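Local coordinates for 5-dehydro-2-deoxygluconokinase (Bacillus halodurans C-125, PDB 2QCV), which probably phosphorylates 5-dehydro-2-deoxy-D-gluconate with ATP, a step in the breakdown of myo-inositol to acetyl-CoA, at residues 171-176 / 200-205. Numbering follows the deposited sequence.
Sequences KVVFEL and SDIVIG
Lys171 crosses Asp201 and the first strand residue, Ile202, at a slant: CG meets Asp201 CB, and CD rests 3.7 Å from Ile202 CD1. Bends at its last two torsions then carry NZ to a salt bridge with Glu235. At Val172 the pairing begins with a side chain standing in for backbone. The N-H of Val172 points almost straight (174°) at Asp201 OD2, 2.8 Å from N, and uses the anti lone pair of that oxygen, while Val172 O takes two backbone donors, the amides of Asp201 and Ile202, fastening the turn into strand 202-206. A chi1 of 174° swings Val172 CG1 toward Ser200, 3.6 Å from OG, whose hydrogen-bond partner is Val196 O in helix 186-199. That helix makes the right-handed crossover between the two parallel strands, a beta-alpha-beta unit in the central sheet of the ribokinase-like PfkB fold. Val173 and Ile202 point the same way from the sheet, with Val173 CG2 4.0 Å from Ile202 CD1; Val173 CG1 reaches Ile204 CD1 at the same distance. Phe174 gives its N-H to Ile202 O (2.8 Å from N) and takes that of Ile204 on its own O (2.9 Å from Ile204 N). Its side chain leaves with that of Val203 on the face packed by helix 186-199, where both meet Ala197; Phe174 CB passes 3.4 Å from Ser200 OG, and the ring stands edge-to-face with Tyr193. Glu175 returns to the face of Val173 and Ile204, its CA-H directed at Ile204 O; OE2 makes a long, weak ion pair with Lys240 and a weak hydrogen bond to a bound triethylene glycol, probably from the crystallisation liquor. Leu176 N closes the run on Ile204 O, and Leu176 CD2 lies above the Phe174 ring, offset toward the rim, while touching Val203 CG1 at 3.8 Å.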
loop_
_atom_site.group_PDB
_atom_site.type_symbol
_atom_site.label_atom_id
_atom_site.label_comp_id
_atom_site.label_asym_id
_atom_site.label_seq_id
_atom_site.Cartn_x
_atom_site.Cartn_y
_atom_site.Cartn_z
ATOM N N LYS A 171 -32.178 17.466 -8.630
ATOM C CA LYS A 171 -31.277 18.156 -9.552
ATOM C C LYS A 171 -29.809 17.961 -9.107
ATOM O O LYS A 171 -29.477 18.196 -7.940
ATOM C CB LYS A 171 -31.608 19.641 -9.577
ATOM C CG LYS A 171 -30.993 20.408 -10.734
ATOM C CD LYS A 171 -31.711 21.766 -11.015
ATOM C CE LYS A 171 -33.226 21.703 -11.388
ATOM N NZ LYS A 171 -33.562 21.071 -12.722
ATOM N N VAL A 172 -28.946 17.568 -10.044
ATOM C CA VAL A 172 -27.517 17.274 -9.765
ATOM C C VAL A 172 -26.714 18.491 -10.150
ATOM O O VAL A 172 -26.751 18.927 -11.314
ATOM C CB VAL A 172 -27.030 16.004 -10.502
ATOM C CG1 VAL A 172 -25.482 15.777 -10.332
ATOM C CG2 VAL A 172 -27.832 14.766 -9.989
ATOM N N VAL A 173 -26.068 19.059 -9.138
ATOM C CA VAL A 173 -25.220 20.216 -9.288
ATOM C C VAL A 173 -23.773 19.803 -9.074
ATOM O O VAL A 173 -23.389 19.295 -7.993
ATOM C CB VAL A 173 -25.603 21.371 -8.298
ATOM C CG1 VAL A 173 -24.684 22.590 -8.546
ATOM C CG2 VAL A 173 -27.096 21.744 -8.344
ATOM N N PHE A 174 -22.957 19.992 -10.108
ATOM C CA PHE A 174 -21.564 19.556 -10.078
ATOM C C PHE A 174 -20.682 20.787 -9.930
ATOM O O PHE A 174 -20.622 21.624 -10.834
ATOM C CB PHE A 174 -21.233 18.788 -11.373
ATOM C CG PHE A 174 -19.841 18.177 -11.425
ATOM C CD1 PHE A 174 -19.112 17.801 -10.279
ATOM C CD2 PHE A 174 -19.257 17.956 -12.673
ATOM C CE1 PHE A 174 -17.856 17.218 -10.424
ATOM C CE2 PHE A 174 -18.005 17.376 -12.807
ATOM C CZ PHE A 174 -17.305 17.042 -11.695
ATOM N N GLU A 175 -20.005 20.862 -8.780
ATOM C CA GLU A 175 -19.060 21.915 -8.489
ATOM C C GLU A 175 -17.663 21.390 -8.756
ATOM O O GLU A 175 -17.201 20.456 -8.098
ATOM C CB GLU A 175 -19.243 22.372 -7.040
ATOM C CG GLU A 175 -19.068 23.855 -6.841
ATOM C CD GLU A 175 -17.668 24.311 -7.033
ATOM O OE1 GLU A 175 -16.746 23.486 -6.915
ATOM O OE2 GLU A 175 -17.475 25.509 -7.266
ATOM N N LEU A 176 -16.942 22.018 -9.689
ATOM C CA LEU A 176 -15.755 21.411 -10.227
ATOM C C LEU A 176 -14.587 21.361 -9.236
ATOM O O LEU A 176 -13.851 20.391 -9.281
ATOM C CB LEU A 176 -15.315 22.039 -11.569
ATOM C CG LEU A 176 -16.284 21.911 -12.762
ATOM C CD1 LEU A 176 -15.599 22.365 -14.084
ATOM C CD2 LEU A 176 -16.773 20.466 -12.896
ATOM N N SER A 200 -24.804 15.603 -15.271
ATOM C CA SER A 200 -25.300 16.617 -14.315
ATOM C C SER A 200 -26.279 17.589 -14.954
ATOM O O SER A 200 -26.281 17.765 -16.162
ATOM C CB SER A 200 -24.112 17.407 -13.748
ATOM O OG SER A 200 -23.264 16.545 -13.024
ATOM N N ASP A 201 -27.073 18.256 -14.116
ATOM C CA ASP A 201 -28.055 19.243 -14.550
ATOM C C ASP A 201 -27.485 20.664 -14.562
ATOM O O ASP A 201 -27.776 21.475 -15.450
ATOM C CB ASP A 201 -29.257 19.138 -13.610
ATOM C CG ASP A 201 -29.887 17.800 -13.676
ATOM O OD1 ASP A 201 -30.268 17.404 -14.787
ATOM O OD2 ASP A 201 -29.984 17.107 -12.653
ATOM N N ILE A 202 -26.650 20.938 -13.573
ATOM C CA ILE A 202 -25.976 22.233 -13.431
ATOM C C ILE A 202 -24.517 21.964 -13.159
ATOM O O ILE A 202 -24.186 21.152 -12.283
ATOM C CB ILE A 202 -26.566 23.087 -12.251
ATOM C CG1 ILE A 202 -28.087 23.253 -12.408
ATOM C CG2 ILE A 202 -25.822 24.430 -12.144
ATOM C CD1 ILE A 202 -28.799 23.969 -11.216
ATOM N N VAL A 203 -23.640 22.656 -13.883
ATOM C CA VAL A 203 -22.203 22.541 -13.692
ATOM C C VAL A 203 -21.623 23.917 -13.442
ATOM O O VAL A 203 -21.897 24.843 -14.213
ATOM C CB VAL A 203 -21.493 21.883 -14.918
ATOM C CG1 VAL A 203 -20.031 21.587 -14.590
ATOM C CG2 VAL A 203 -22.227 20.588 -15.301
ATOM N N ILE A 204 -20.862 24.045 -12.349
ATOM C CA ILE A 204 -20.297 25.330 -11.902
ATOM C C ILE A 204 -18.803 25.159 -11.716
ATOM O O ILE A 204 -18.394 24.252 -11.015
ATOM C CB ILE A 204 -20.880 25.775 -10.548
ATOM C CG1 ILE A 204 -22.412 25.864 -10.616
ATOM C CG2 ILE A 204 -20.273 27.116 -10.148
ATOM C CD1 ILE A 204 -23.089 26.136 -9.257
ATOM N N GLY A 205 -17.995 26.013 -12.335
ATOM C CA GLY A 205 -16.540 25.911 -12.218
ATOM C C GLY A 205 -15.859 27.118 -12.788
ATOM O O GLY A 205 -16.497 27.916 -13.483
#